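Local coordinates for NADB-Rossmann Superfamily protein (Streptococcus agalactiae, PDB 3LEC) that probably methylates N1 of adenine 22 in tRNA, as a zinc-binding member of the TrmK family with a Rossmann-type methyltransferase fold, at residues M4-S9 with H32-I37; A23-V28 with I91-I96; G56-A61 with I74-A79; E146-E151 with P177-N182; N196-A201 with D218-I223. All blocks are in the same frame, centred on the assembly; numbering follows the deposited sequence. Where two conformers were deposited one is given.

Interaction 1: residues M4-S9 with H32-I37; sequences MDLQLS and HAYLPI
Leu6 and Leu8 reach from the N-terminal loop onto the first turn of helix 34-41. The contact is mostly apolar. Leu6 CD2 does the most, touching Ile37 CG2 at 3.8 Å and Tyr34 CD1 at 3.9 Å. It meets the Tyr34 ring obliquely, and the two side chains cross at about a right angle. Leu6 CG sits between its backbone N and carbonyl carbon (chi1 62°), which turns both methyls to the helix. Leu8 works from further along. Its CD2 lies 3.9 Å from Tyr34 CB, and its CD1 lies 4.1 Å from Leu35 CD1.

A second kind of contact is with the backbone. Leu6 CD1 rests on Tyr34 O at 3.7 Å, and Leu8 CD2 touches the same carbonyl.

Polar bonds come from nearby. Gln41 OE1 accepts from Leu6 N, and Ser9 OG weakly caps helix 10-16. No hydrogen bond joins the two segments, so the contact itself rests on van der Waals packing of the Leu6 and Leu8 methyls against helix 34-41.

Interaction 2: residues A23-V28 with I91-I96; sequences ARLLDV and IDTITI
The backbone N and O of Arg24 are both bonded to Asp92, to its carboxylate and its N-H respectively, just before strand 93-99. Arg24 O accepts from Asp92 N at 3.0 Å and from Thr93 N. Arg24 N gives its hydrogen to Asp92 OD1 at 3.2 Å, with a weak branch to OD2. Thr93 OG1 donates to the anti lone pair of Asp92 OD2 at 2.8 Å, which steadies the carboxylate. The Arg24 guanidinium turns to Asp89 O instead.

Regular pairing follows. Leu26 N bonds to Thr93 O, Thr95 N to Leu26 O and Val28 N to Thr95 O, the last at 2.9 Å. Thr95 OG1 donates to Asp27 OD1 at 2.8 Å, coming from 57° above the carboxylate plane. Asp27 OD2 pairs with Ser30 OG. On the other side of the sheet Val28 CG2 packs on Ile94 CG2 at 3.8 Å.

These are neighbouring central strands of the Rossmann-type sheet, and strand 45-52 takes the other edge of 23-28. The buried Asp27 carboxylate thus has a hydroxyl at each oxygen, which fixes its rotation near the end of the strand.

Interaction 3: residues G56-A61 with I74-A79; sequences GPYQSA and IDVRLA
Tyr58 lays its ring against Val76 and Leu78. Ring atom CD1 touches Val76 CG1 at 3.7 Å. Leu78 CB sits over one face, 4.0 Å from Tyr58 CD1 and offset toward the rim. Val76 O lies at the edge, in the ring plane, 3.5 Å from Tyr58 CE1. Ala61 CB adds a methyl contact to Val76 CG1 at 3.8 Å, so this one valine branch is shared by two residues a helical turn apart.

A water extends the contact at the phenol end. It donates to Val76 O at 2.8 Å and is hydrogen-bonded to Tyr58 OH at 2.6 Å. CG anti to the backbone N (chi1 168°) sends the ring out from the helix and across the strand, so its CD1-CE1 edge meets Val76 and Leu78.

Helix 55-67 and strand 74-78 are the last two elements of a beta-alpha-beta unit that starts with strand 45-52. The short segments run nearly antiparallel, at 166°. Strand alternation sends Val76 and Leu78 to the helix. Arg77 points to the other face, where its NH2 makes a salt bridge with Asp75 OD2 at 2.8 Å and its NH1 another with Asp89. Further along the helix, Leu62 and Val65 also touch Val76.

Interaction 4: residues E146-E151 with P177-N182; sequences EDILTE and PFLLSN
The Glu146 carboxylate and the Phe178 ring are the flat groups here, with planes 73° apart. Glu146 OE1 is gripped from both faces of its plane. Leu179 N approaches Glu146 OE1 from one face at 3.0 Å. Phe178 N reaches Glu146 OE1 from the other at 2.9 Å. Both come on the anti side. The Leu179 bond is the straighter, with an N-H...O angle of 156°, and the Phe178 bond is more bent. Pro177 N is also close to OE1, but it carries no N-H and cannot donate. Pro177 CD instead touches Glu146 OE1 at 3.4 Å. The Phe178 ring leads away from the strand, and its CB, 3.5 Å from Glu146 OE1, makes the closer approach.

Glu146 reaches the helix because its chain is extended beyond CG. Its acceptor meets the first-turn N-H groups of helix 177-182, where the helix dipole would probably favour a negative charge. The other oxygen, OE2, makes a salt bridge with Arg133 NE, so both carboxylate oxygens are held.

The apolar half belongs to Leu179. Its CD2 lies 3.6 Å from Glu146 CB and 4.1 Å from Ile148 CB, and it crosses Ile148 at about a right angle.

Strand 141-150 ends the sheet, beside antiparallel strand 155-163. The axis of helix 177-182 is turned 66° from that of segment 146-150. Helix 185-204 closes over both, with Phe187 on Leu179 and Lys190 on Ile148.

Interaction 5: residues N196-A201 with D218-I223; sequences NKLTFA and DKIQDI
Ala201 N to Lys197 O, at 2.9 Å, is the shortest polar bond here, a routine bond inside one helix, while Leu198 meets Ile220 across the contact without any polar bond between the helices. The motif is an antiparallel helical hairpin made by helices 185-204 and 210-227. It is consistent with the C-terminal coiled-coil region of TrmK relatives. The axes of the short segments come within 9.9 Å, at an angle of 149°.

Leu198 is the main side chain of the contact. It points at the other helix, and its two ends have different jobs. CB touches Ile220 CG1 at 3.7 Å. With CG anti to the carbonyl carbon (chi1 -65°), CD1 reaches further, to Ile223 CD1 at 3.6 Å and Lys219 CB at 3.8 Å. Lys219 offers only the start of its chain, which leads away from Leu198 and carries the amine outward.

Thr199 sits at the margin. Its hydroxyl turns back to Leu195 O, one turn earlier on its own helix, so that polar group is satisfied without the second helix. Leu216 also packs on Leu198, and Trp191 on Ile223, so the apolar seam continues along both helices. Helix 170-175 adds Phe175 against Ile223.

Ile220 also touches the backbone. Its CD1 methyl lies 3.8 Å from Leu198 O.

From the N terminus, interaction 1 closes the first loop, bringing residues 4-9 back to helix 34-41. Interaction 2 crosses it, because strand 23-28 lies between the two segments of interaction 1 and its partner 91-96 comes much later. The two touch where Pro36 CD meets Asp27 OD2 at 3.3 Å. Interaction 3 falls wholly within the span of interaction 2 and joins the end of the sheet to its helix; it also touches interaction 1. Interactions 4 and 5 follow in series. Interaction 4 ties the opposite end of the sheet to helix 177-182. Interaction 5 folds the C-terminal helices together, its centre about 41 Å from that of interaction 3.

Interaction 1: residues M4-S9 with H32-I37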
# COMPACT_ATOMS: atom_id res chain seq x y z
N MSE A 4 -25.30 6.30 9.07
CA MSE A 4 -24.00 5.80 9.51
C MSE A 4 -23.08 5.35 8.37
O MSE A 4 -21.93 4.99 8.61
CB MSE A 4 -24.13 4.70 10.56
CG MSE A 4 -24.80 5.12 11.86
SE MSE A 4 -23.79 6.50 12.84
CE MSE A 4 -22.18 5.50 13.29
N ASP A 5 -23.55 5.39 7.14
CA ASP A 5 -22.65 5.10 6.01
C ASP A 5 -21.52 6.12 5.97
O ASP A 5 -21.75 7.33 6.12
CB ASP A 5 -23.42 5.06 4.69
CG ASP A 5 -24.25 3.80 4.54
OD1 ASP A 5 -24.10 2.84 5.35
OD2 ASP A 5 -25.05 3.77 3.60
N LEU A 6 -20.29 5.65 5.81
CA LEU A 6 -19.17 6.55 5.74
C LEU A 6 -18.66 6.65 4.32
O LEU A 6 -18.79 5.71 3.51
CB LEU A 6 -18.07 6.21 6.75
CG LEU A 6 -17.27 4.93 6.82
CD1 LEU A 6 -16.24 4.84 5.69
CD2 LEU A 6 -16.54 4.97 8.16
N GLN A 7 -18.11 7.83 4.02
CA GLN A 7 -17.50 8.13 2.75
C GLN A 7 -16.01 8.14 2.99
O GLN A 7 -15.50 8.94 3.80
CB GLN A 7 -17.96 9.50 2.20
CG GLN A 7 -19.45 9.58 1.81
CD GLN A 7 -19.88 10.91 1.16
OE1 GLN A 7 -19.20 11.93 1.25
NE2 GLN A 7 -21.05 10.89 0.52
N LEU A 8 -15.30 7.25 2.30
CA LEU A 8 -13.84 7.14 2.41
C LEU A 8 -13.13 8.27 1.67
O LEU A 8 -13.65 8.81 0.68
CB LEU A 8 -13.35 5.81 1.84
CG LEU A 8 -13.72 4.53 2.63
CD1 LEU A 8 -13.24 3.35 1.82
CD2 LEU A 8 -13.06 4.53 4.01
N SER A 9 -11.93 8.60 2.13
CA SER A 9 -11.02 9.47 1.38
C SER A 9 -10.75 8.83 0.00
O SER A 9 -10.96 7.63 -0.15
CB SER A 9 -9.72 9.65 2.18
OG SER A 9 -9.05 8.40 2.38
N HIS A 32 -8.28 3.98 11.86
CA HIS A 32 -9.52 4.18 12.59
C HIS A 32 -10.62 3.15 12.20
O HIS A 32 -11.79 3.36 12.49
CB HIS A 32 -10.06 5.61 12.41
CG HIS A 32 -9.22 6.67 13.05
ND1 HIS A 32 -8.17 7.28 12.39
CD2 HIS A 32 -9.28 7.24 14.27
CE1 HIS A 32 -7.61 8.17 13.19
NE2 HIS A 32 -8.26 8.16 14.34
N ALA A 33 -10.20 2.05 11.57
CA ALA A 33 -11.10 1.02 11.01
C ALA A 33 -12.06 1.54 9.94
O ALA A 33 -13.08 0.90 9.66
CB ALA A 33 -11.85 0.30 12.10
N TYR A 34 -11.75 2.69 9.35
CA TYR A 34 -12.65 3.23 8.33
C TYR A 34 -12.90 2.29 7.16
O TYR A 34 -14.06 2.03 6.78
CB TYR A 34 -12.12 4.55 7.80
CG TYR A 34 -12.08 5.67 8.82
CD1 TYR A 34 -13.08 5.85 9.78
CD2 TYR A 34 -11.04 6.59 8.77
CE1 TYR A 34 -13.02 6.93 10.71
CE2 TYR A 34 -10.96 7.64 9.66
CZ TYR A 34 -11.94 7.82 10.62
OH TYR A 34 -11.79 8.93 11.46
N LEU A 35 -11.82 1.80 6.59
CA LEU A 35 -11.88 0.90 5.46
C LEU A 35 -12.66 -0.40 5.79
O LEU A 35 -13.60 -0.74 5.08
CB LEU A 35 -10.47 0.65 4.93
CG LEU A 35 -10.35 -0.43 3.85
CD1 LEU A 35 -11.14 -0.03 2.62
CD2 LEU A 35 -8.88 -0.72 3.52
N PRO A 36 -12.31 -1.10 6.88
CA PRO A 36 -13.18 -2.24 7.21
C PRO A 36 -14.67 -1.85 7.44
O PRO A 36 -15.56 -2.59 6.99
CB PRO A 36 -12.57 -2.81 8.51
CG PRO A 36 -11.20 -2.35 8.55
CD PRO A 36 -11.11 -1.05 7.74
N ILE A 37 -14.95 -0.71 8.07
CA ILE A 37 -16.35 -0.29 8.27
C ILE A 37 -17.06 -0.05 6.94
O ILE A 37 -18.20 -0.46 6.76
CB ILE A 37 -16.48 0.97 9.21
CG1 ILE A 37 -16.14 0.57 10.65
CG2 ILE A 37 -17.89 1.58 9.16
CD1 ILE A 37 -15.70 1.73 11.52

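Interaction 2: residues A23-V28 with I91-I96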
# COMPACT_ATOMS: atom_id res chain seq x y z
N ALA A 23 -14.59 -10.83 0.41
CA ALA A 23 -13.31 -11.04 1.10
C ALA A 23 -13.46 -11.11 2.61
O ALA A 23 -14.38 -10.54 3.20
CB ALA A 23 -12.27 -9.94 0.73
N ARG A 24 -12.54 -11.84 3.22
CA ARG A 24 -12.35 -11.85 4.66
C ARG A 24 -10.99 -11.18 4.80
O ARG A 24 -9.99 -11.71 4.34
CB ARG A 24 -12.36 -13.27 5.18
CG ARG A 24 -13.65 -13.99 4.89
CD ARG A 24 -13.65 -15.43 5.44
NE ARG A 24 -13.39 -15.48 6.89
CZ ARG A 24 -14.30 -15.35 7.85
NH1 ARG A 24 -15.58 -15.17 7.55
NH2 ARG A 24 -13.93 -15.40 9.13
N LEU A 25 -10.99 -9.99 5.39
CA LEU A 25 -9.91 -9.02 5.24
C LEU A 25 -9.22 -8.76 6.56
O LEU A 25 -9.90 -8.64 7.58
CB LEU A 25 -10.51 -7.70 4.75
CG LEU A 25 -9.64 -6.43 4.75
CD1 LEU A 25 -8.63 -6.50 3.65
CD2 LEU A 25 -10.51 -5.19 4.60
N LEU A 26 -7.90 -8.67 6.54
CA LEU A 26 -7.14 -8.02 7.61
C LEU A 26 -6.57 -6.68 7.14
O LEU A 26 -5.84 -6.62 6.13
CB LEU A 26 -6.03 -8.93 8.14
CG LEU A 26 -4.91 -8.29 8.98
CD1 LEU A 26 -5.35 -7.93 10.43
CD2 LEU A 26 -3.67 -9.13 8.99
N ASP A 27 -6.90 -5.62 7.89
CA ASP A 27 -6.36 -4.27 7.65
C ASP A 27 -5.32 -4.01 8.71
O ASP A 27 -5.65 -3.82 9.88
CB ASP A 27 -7.47 -3.22 7.75
CG ASP A 27 -7.09 -1.87 7.12
OD1 ASP A 27 -6.06 -1.79 6.41
OD2 ASP A 27 -7.83 -0.87 7.34
N VAL A 28 -4.05 -4.02 8.30
CA VAL A 28 -2.94 -3.91 9.24
C VAL A 28 -2.67 -2.45 9.55
O VAL A 28 -2.39 -1.66 8.64
CB VAL A 28 -1.66 -4.51 8.66
CG1 VAL A 28 -0.55 -4.47 9.72
CG2 VAL A 28 -1.93 -5.91 8.21
N ILE A 91 -8.62 -15.65 6.63
CA ILE A 91 -8.36 -14.40 5.90
C ILE A 91 -7.82 -14.71 4.52
O ILE A 91 -6.92 -15.54 4.39
CB ILE A 91 -7.35 -13.51 6.66
CG1 ILE A 91 -7.91 -13.14 8.05
CG2 ILE A 91 -6.98 -12.27 5.86
CD1 ILE A 91 -9.25 -12.36 8.04
N ASP A 92 -8.37 -14.07 3.50
CA ASP A 92 -7.90 -14.25 2.14
C ASP A 92 -7.32 -12.96 1.58
O ASP A 92 -6.68 -12.98 0.54
CB ASP A 92 -9.03 -14.76 1.25
CG ASP A 92 -10.30 -13.93 1.36
OD1 ASP A 92 -11.33 -14.48 1.80
OD2 ASP A 92 -10.29 -12.73 1.02
N THR A 93 -7.53 -11.84 2.28
CA THR A 93 -7.04 -10.54 1.80
C THR A 93 -6.43 -9.69 2.92
O THR A 93 -7.00 -9.59 4.01
CB THR A 93 -8.16 -9.69 1.15
OG1 THR A 93 -8.87 -10.46 0.17
CG2 THR A 93 -7.60 -8.44 0.49
N ILE A 94 -5.31 -9.04 2.63
CA ILE A 94 -4.62 -8.15 3.58
C ILE A 94 -4.44 -6.78 2.93
O ILE A 94 -4.03 -6.69 1.77
CB ILE A 94 -3.28 -8.75 4.03
CG1 ILE A 94 -3.51 -10.07 4.80
CG2 ILE A 94 -2.47 -7.76 4.89
CD1 ILE A 94 -2.21 -10.78 5.22
N THR A 95 -4.79 -5.73 3.66
CA THR A 95 -4.49 -4.37 3.22
C THR A 95 -3.47 -3.75 4.20
O THR A 95 -3.56 -3.95 5.41
CB THR A 95 -5.75 -3.49 3.12
OG1 THR A 95 -6.51 -3.58 4.34
CG2 THR A 95 -6.65 -3.92 1.94
N ILE A 96 -2.49 -3.02 3.66
CA ILE A 96 -1.57 -2.25 4.50
C ILE A 96 -1.39 -0.89 3.85
O ILE A 96 -0.89 -0.82 2.73
CB ILE A 96 -0.18 -2.92 4.69
CG1 ILE A 96 -0.31 -4.41 5.05
CG2 ILE A 96 0.63 -2.16 5.75
CD1 ILE A 96 1.01 -5.19 4.98

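Interaction 3: residues G56-A61 with I74-A79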
# COMPACT_ATOMS: atom_id res chain seq x y z
N GLY A 56 -3.99 3.52 21.89
CA GLY A 56 -4.80 4.59 21.32
C GLY A 56 -5.59 4.18 20.08
O GLY A 56 -6.82 4.20 20.07
N PRO A 57 -4.88 3.83 19.00
CA PRO A 57 -5.52 3.44 17.75
C PRO A 57 -6.43 2.25 17.97
O PRO A 57 -7.46 2.14 17.31
CB PRO A 57 -4.35 3.00 16.87
CG PRO A 57 -3.16 3.70 17.43
CD PRO A 57 -3.40 3.82 18.90
N TYR A 58 -6.00 1.33 18.84
CA TYR A 58 -6.82 0.16 19.16
C TYR A 58 -8.17 0.62 19.73
O TYR A 58 -9.21 0.16 19.30
CB TYR A 58 -6.09 -0.79 20.13
CG TYR A 58 -7.00 -1.86 20.71
CD1 TYR A 58 -7.40 -2.96 19.95
CD2 TYR A 58 -7.46 -1.78 22.04
CE1 TYR A 58 -8.25 -3.95 20.47
CE2 TYR A 58 -8.30 -2.77 22.57
CZ TYR A 58 -8.68 -3.85 21.79
OH TYR A 58 -9.52 -4.81 22.31
N GLN A 59 -8.13 1.53 20.70
CA GLN A 59 -9.36 2.01 21.32
C GLN A 59 -10.26 2.77 20.32
O GLN A 59 -11.49 2.61 20.33
CB GLN A 59 -9.04 2.87 22.55
CG GLN A 59 -8.30 2.10 23.68
CD GLN A 59 -9.16 1.02 24.31
OE1 GLN A 59 -10.38 0.99 24.14
NE2 GLN A 59 -8.53 0.14 25.07
N SER A 60 -9.63 3.58 19.47
CA SER A 60 -10.32 4.32 18.41
C SER A 60 -11.09 3.40 17.48
O SER A 60 -12.28 3.59 17.23
CB SER A 60 -9.30 5.11 17.57
OG SER A 60 -8.47 5.91 18.37
N ALA A 61 -10.40 2.40 16.94
CA ALA A 61 -11.02 1.45 16.04
C ALA A 61 -12.15 0.70 16.74
O ALA A 61 -13.24 0.54 16.18
CB ALA A 61 -9.96 0.49 15.50
N ILE A 74 -16.65 -7.25 12.55
CA ILE A 74 -15.30 -6.70 12.52
C ILE A 74 -14.59 -6.89 13.85
O ILE A 74 -15.01 -6.34 14.86
CB ILE A 74 -15.25 -5.22 12.10
CG1 ILE A 74 -15.91 -5.02 10.73
CG2 ILE A 74 -13.80 -4.75 12.09
CD1 ILE A 74 -16.00 -3.56 10.29
N ASP A 75 -13.51 -7.66 13.83
CA ASP A 75 -12.68 -7.85 15.02
C ASP A 75 -11.62 -6.78 15.08
O ASP A 75 -11.02 -6.42 14.06
CB ASP A 75 -12.03 -9.25 15.03
CG ASP A 75 -12.99 -10.34 15.47
OD1 ASP A 75 -14.09 -10.02 15.96
OD2 ASP A 75 -12.62 -11.53 15.35
N VAL A 76 -11.38 -6.26 16.28
CA VAL A 76 -10.34 -5.26 16.42
C VAL A 76 -9.35 -5.89 17.36
O VAL A 76 -9.73 -6.40 18.41
CB VAL A 76 -10.90 -3.92 16.98
CG1 VAL A 76 -9.77 -2.91 17.17
CG2 VAL A 76 -12.03 -3.35 16.11
N ARG A 77 -8.09 -5.95 16.94
CA ARG A 77 -7.08 -6.67 17.70
C ARG A 77 -5.82 -5.85 17.93
O ARG A 77 -5.40 -5.06 17.07
CB ARG A 77 -6.76 -8.01 17.04
CG ARG A 77 -7.99 -8.89 16.94
CD ARG A 77 -7.67 -10.30 16.52
NE ARG A 77 -8.89 -11.02 16.17
CZ ARG A 77 -8.94 -12.11 15.42
NH1 ARG A 77 -7.83 -12.66 14.95
NH2 ARG A 77 -10.10 -12.68 15.15
N LEU A 78 -5.24 -6.02 19.12
CA LEU A 78 -3.99 -5.34 19.46
C LEU A 78 -2.90 -6.37 19.31
O LEU A 78 -2.71 -7.21 20.19
CB LEU A 78 -4.01 -4.84 20.90
CG LEU A 78 -3.07 -3.74 21.40
CD1 LEU A 78 -3.20 -3.63 22.92
CD2 LEU A 78 -1.62 -3.96 21.02
N ALA A 79 -2.16 -6.28 18.20
CA ALA A 79 -1.16 -7.27 17.87
C ALA A 79 -0.15 -6.73 16.89
O ALA A 79 -0.47 -5.89 16.04
CB ALA A 79 -1.84 -8.54 17.30
O HOH W 1 -10.96 -6.46 20.88

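Interaction 4: residues E146-E151 with P177-N182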
# COMPACT_ATOMS: atom_id res chain seq x y z
N GLU A 146 -1.92 -1.64 -10.62
CA GLU A 146 -1.46 -0.46 -9.87
C GLU A 146 -2.32 0.76 -10.16
O GLU A 146 -2.88 0.89 -11.25
CB GLU A 146 0.02 -0.13 -10.15
CG GLU A 146 0.99 -1.25 -9.87
CD GLU A 146 2.41 -0.88 -10.25
OE1 GLU A 146 2.62 -0.51 -11.43
OE2 GLU A 146 3.31 -1.00 -9.38
N ASP A 147 -2.41 1.68 -9.20
CA ASP A 147 -3.08 2.93 -9.44
C ASP A 147 -2.24 4.05 -8.83
O ASP A 147 -1.52 3.80 -7.89
CB ASP A 147 -4.47 2.94 -8.80
CG ASP A 147 -5.30 4.15 -9.21
OD1 ASP A 147 -5.28 4.54 -10.40
OD2 ASP A 147 -5.97 4.72 -8.34
N ILE A 148 -2.30 5.23 -9.41
CA ILE A 148 -1.72 6.42 -8.78
C ILE A 148 -2.82 7.47 -8.78
O ILE A 148 -3.52 7.66 -9.79
CB ILE A 148 -0.42 6.90 -9.47
CG1 ILE A 148 0.23 8.03 -8.65
CG2 ILE A 148 -0.66 7.33 -10.95
CD1 ILE A 148 1.63 8.39 -9.10
N LEU A 149 -3.00 8.12 -7.63
CA LEU A 149 -4.11 9.03 -7.40
C LEU A 149 -3.59 10.30 -6.75
O LEU A 149 -2.51 10.29 -6.19
CB LEU A 149 -5.13 8.34 -6.49
CG LEU A 149 -4.71 8.05 -5.05
CD1 LEU A 149 -5.48 8.99 -4.12
CD2 LEU A 149 -4.97 6.58 -4.67
N THR A 150 -4.39 11.37 -6.81
CA THR A 150 -4.03 12.66 -6.21
C THR A 150 -5.04 13.09 -5.13
O THR A 150 -6.23 12.82 -5.25
CB THR A 150 -4.00 13.80 -7.27
OG1 THR A 150 -5.34 14.13 -7.66
CG2 THR A 150 -3.23 13.37 -8.48
N GLU A 151 -4.54 13.74 -4.09
CA GLU A 151 -5.36 14.07 -2.91
C GLU A 151 -4.58 14.85 -1.85
O GLU A 151 -3.73 14.29 -1.14
CB GLU A 151 -5.89 12.77 -2.32
CG GLU A 151 -6.91 12.90 -1.28
CD GLU A 151 -6.65 11.89 -0.22
OE1 GLU A 151 -7.33 10.85 -0.23
OE2 GLU A 151 -5.72 12.11 0.58
N PRO A 177 5.25 -1.42 -13.09
CA PRO A 177 4.99 -2.04 -14.38
C PRO A 177 3.67 -1.55 -14.98
O PRO A 177 3.61 -1.25 -16.18
CB PRO A 177 4.95 -3.55 -14.05
CG PRO A 177 4.62 -3.58 -12.53
CD PRO A 177 5.39 -2.42 -12.00
N PHE A 178 2.62 -1.44 -14.14
CA PHE A 178 1.30 -0.99 -14.60
C PHE A 178 1.19 0.52 -14.69
O PHE A 178 0.52 1.02 -15.57
CB PHE A 178 0.19 -1.58 -13.74
CG PHE A 178 0.03 -3.06 -13.93
CD1 PHE A 178 -0.84 -3.55 -14.89
CD2 PHE A 178 0.76 -3.96 -13.15
CE1 PHE A 178 -0.98 -4.93 -15.09
CE2 PHE A 178 0.62 -5.34 -13.33
CZ PHE A 178 -0.26 -5.83 -14.30
N LEU A 179 1.85 1.24 -13.78
CA LEU A 179 1.85 2.72 -13.85
C LEU A 179 2.58 3.21 -15.10
O LEU A 179 2.15 4.17 -15.73
CB LEU A 179 2.49 3.34 -12.61
CG LEU A 179 1.84 2.97 -11.25
CD1 LEU A 179 2.58 3.69 -10.12
CD2 LEU A 179 0.34 3.33 -11.24
N LEU A 180 3.65 2.53 -15.46
CA LEU A 180 4.39 2.85 -16.70
C LEU A 180 3.53 2.68 -17.94
O LEU A 180 3.53 3.52 -18.84
CB LEU A 180 5.62 1.96 -16.80
CG LEU A 180 6.90 2.38 -16.11
CD1 LEU A 180 7.92 1.22 -16.10
CD2 LEU A 180 7.48 3.64 -16.81
N SER A 181 2.78 1.58 -17.96
CA SER A 181 1.99 1.20 -19.12
C SER A 181 0.74 2.07 -19.27
O SER A 181 0.36 2.46 -20.38
CB SER A 181 1.64 -0.29 -19.02
OG SER A 181 0.79 -0.70 -20.07
N ASN A 182 0.10 2.38 -18.14
CA ASN A 182 -1.08 3.23 -18.16
C ASN A 182 -0.68 4.66 -18.54
O ASN A 182 -1.39 5.31 -19.31
CB ASN A 182 -1.81 3.18 -16.81
CG ASN A 182 -3.32 3.03 -16.95
OD1 ASN A 182 -4.09 3.77 -16.33
ND2 ASN A 182 -3.76 2.06 -17.76

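Interaction 5: residues N196-A201 with D218-I223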
# COMPACT_ATOMS: atom_id res chain seq x y z
N ASN A 196 12.14 17.83 -11.09
CA ASN A 196 12.40 19.17 -10.59
C ASN A 196 13.21 19.15 -9.31
O ASN A 196 14.25 19.80 -9.21
CB ASN A 196 11.09 19.92 -10.36
CG ASN A 196 10.30 20.10 -11.64
OD1 ASN A 196 10.81 19.88 -12.75
ND2 ASN A 196 9.04 20.49 -11.49
N LYS A 197 12.74 18.38 -8.33
CA LYS A 197 13.44 18.22 -7.06
C LYS A 197 14.86 17.67 -7.20
O LYS A 197 15.79 18.17 -6.58
CB LYS A 197 12.60 17.36 -6.10
CG LYS A 197 11.29 18.06 -5.71
CD LYS A 197 10.49 17.31 -4.63
CE LYS A 197 9.83 16.06 -5.18
NZ LYS A 197 8.99 15.36 -4.11
N LEU A 198 15.02 16.64 -8.02
CA LEU A 198 16.33 16.08 -8.21
C LEU A 198 17.26 17.09 -8.89
O LEU A 198 18.46 17.11 -8.64
CB LEU A 198 16.23 14.80 -9.04
CG LEU A 198 15.47 13.64 -8.37
CD1 LEU A 198 15.24 12.58 -9.41
CD2 LEU A 198 16.22 13.05 -7.18
N THR A 199 16.69 17.93 -9.75
CA THR A 199 17.50 18.92 -10.45
C THR A 199 17.97 20.04 -9.49
O THR A 199 19.12 20.48 -9.56
CB THR A 199 16.77 19.47 -11.67
OG1 THR A 199 16.47 18.38 -12.57
CG2 THR A 199 17.66 20.50 -12.41
N PHE A 200 17.09 20.48 -8.59
CA PHE A 200 17.50 21.35 -7.49
C PHE A 200 18.58 20.67 -6.62
O PHE A 200 19.57 21.32 -6.22
CB PHE A 200 16.31 21.72 -6.59
CG PHE A 200 15.52 22.91 -7.04
CD1 PHE A 200 16.05 24.21 -6.92
CD2 PHE A 200 14.23 22.76 -7.51
CE1 PHE A 200 15.29 25.34 -7.31
CE2 PHE A 200 13.48 23.88 -7.91
CZ PHE A 200 14.01 25.17 -7.80
N ALA A 201 18.36 19.39 -6.28
CA ALA A 201 19.28 18.61 -5.45
C ALA A 201 20.69 18.53 -6.06
O ALA A 201 21.70 18.71 -5.37
CB ALA A 201 18.72 17.19 -5.23
N ASP A 218 21.84 9.23 -11.99
CA ASP A 218 21.19 7.97 -12.38
C ASP A 218 19.67 8.10 -12.33
O ASP A 218 18.98 7.66 -13.27
CB ASP A 218 21.68 6.76 -11.57
CG ASP A 218 21.46 5.44 -12.33
OD1 ASP A 218 20.65 4.60 -11.88
OD2 ASP A 218 22.07 5.27 -13.42
N LYS A 219 19.15 8.74 -11.28
CA LYS A 219 17.70 8.91 -11.13
C LYS A 219 17.16 9.86 -12.20
O LYS A 219 16.12 9.60 -12.80
CB LYS A 219 17.36 9.44 -9.73
CG LYS A 219 17.75 8.45 -8.58
CD LYS A 219 17.47 9.01 -7.18
CE LYS A 219 17.81 7.98 -6.10
NZ LYS A 219 18.02 8.63 -4.77
N ILE A 220 17.88 10.94 -12.44
CA ILE A 220 17.47 11.94 -13.42
C ILE A 220 17.33 11.33 -14.80
O ILE A 220 16.33 11.55 -15.49
CB ILE A 220 18.41 13.19 -13.42
CG1 ILE A 220 18.09 14.06 -12.19
CG2 ILE A 220 18.19 14.02 -14.67
CD1 ILE A 220 19.28 14.89 -11.64
N GLN A 221 18.34 10.55 -15.21
CA GLN A 221 18.28 9.93 -16.55
C GLN A 221 17.11 8.97 -16.69
O GLN A 221 16.41 9.01 -17.69
CB GLN A 221 19.61 9.26 -16.96
CG GLN A 221 19.61 8.65 -18.40
CD GLN A 221 19.29 9.63 -19.53
OE1 GLN A 221 19.53 10.83 -19.40
NE2 GLN A 221 18.79 9.12 -20.64
N ASP A 222 16.90 8.12 -15.67
CA ASP A 222 15.77 7.18 -15.67
C ASP A 222 14.47 7.93 -15.90
O ASP A 222 13.64 7.55 -16.74
CB ASP A 222 15.69 6.39 -14.34
CG ASP A 222 16.74 5.28 -14.22
OD1 ASP A 222 17.21 4.75 -15.25
OD2 ASP A 222 17.06 4.89 -13.07
N ILE A 223 14.30 9.03 -15.17
CA ILE A 223 13.09 9.80 -15.28
C ILE A 223 12.98 10.41 -16.68
O ILE A 223 11.93 10.29 -17.32
CB ILE A 223 12.94 10.86 -14.20
CG1 ILE A 223 12.79 10.21 -12.82
CG2 ILE A 223 11.73 11.74 -14.47
CD1 ILE A 223 12.80 11.21 -11.69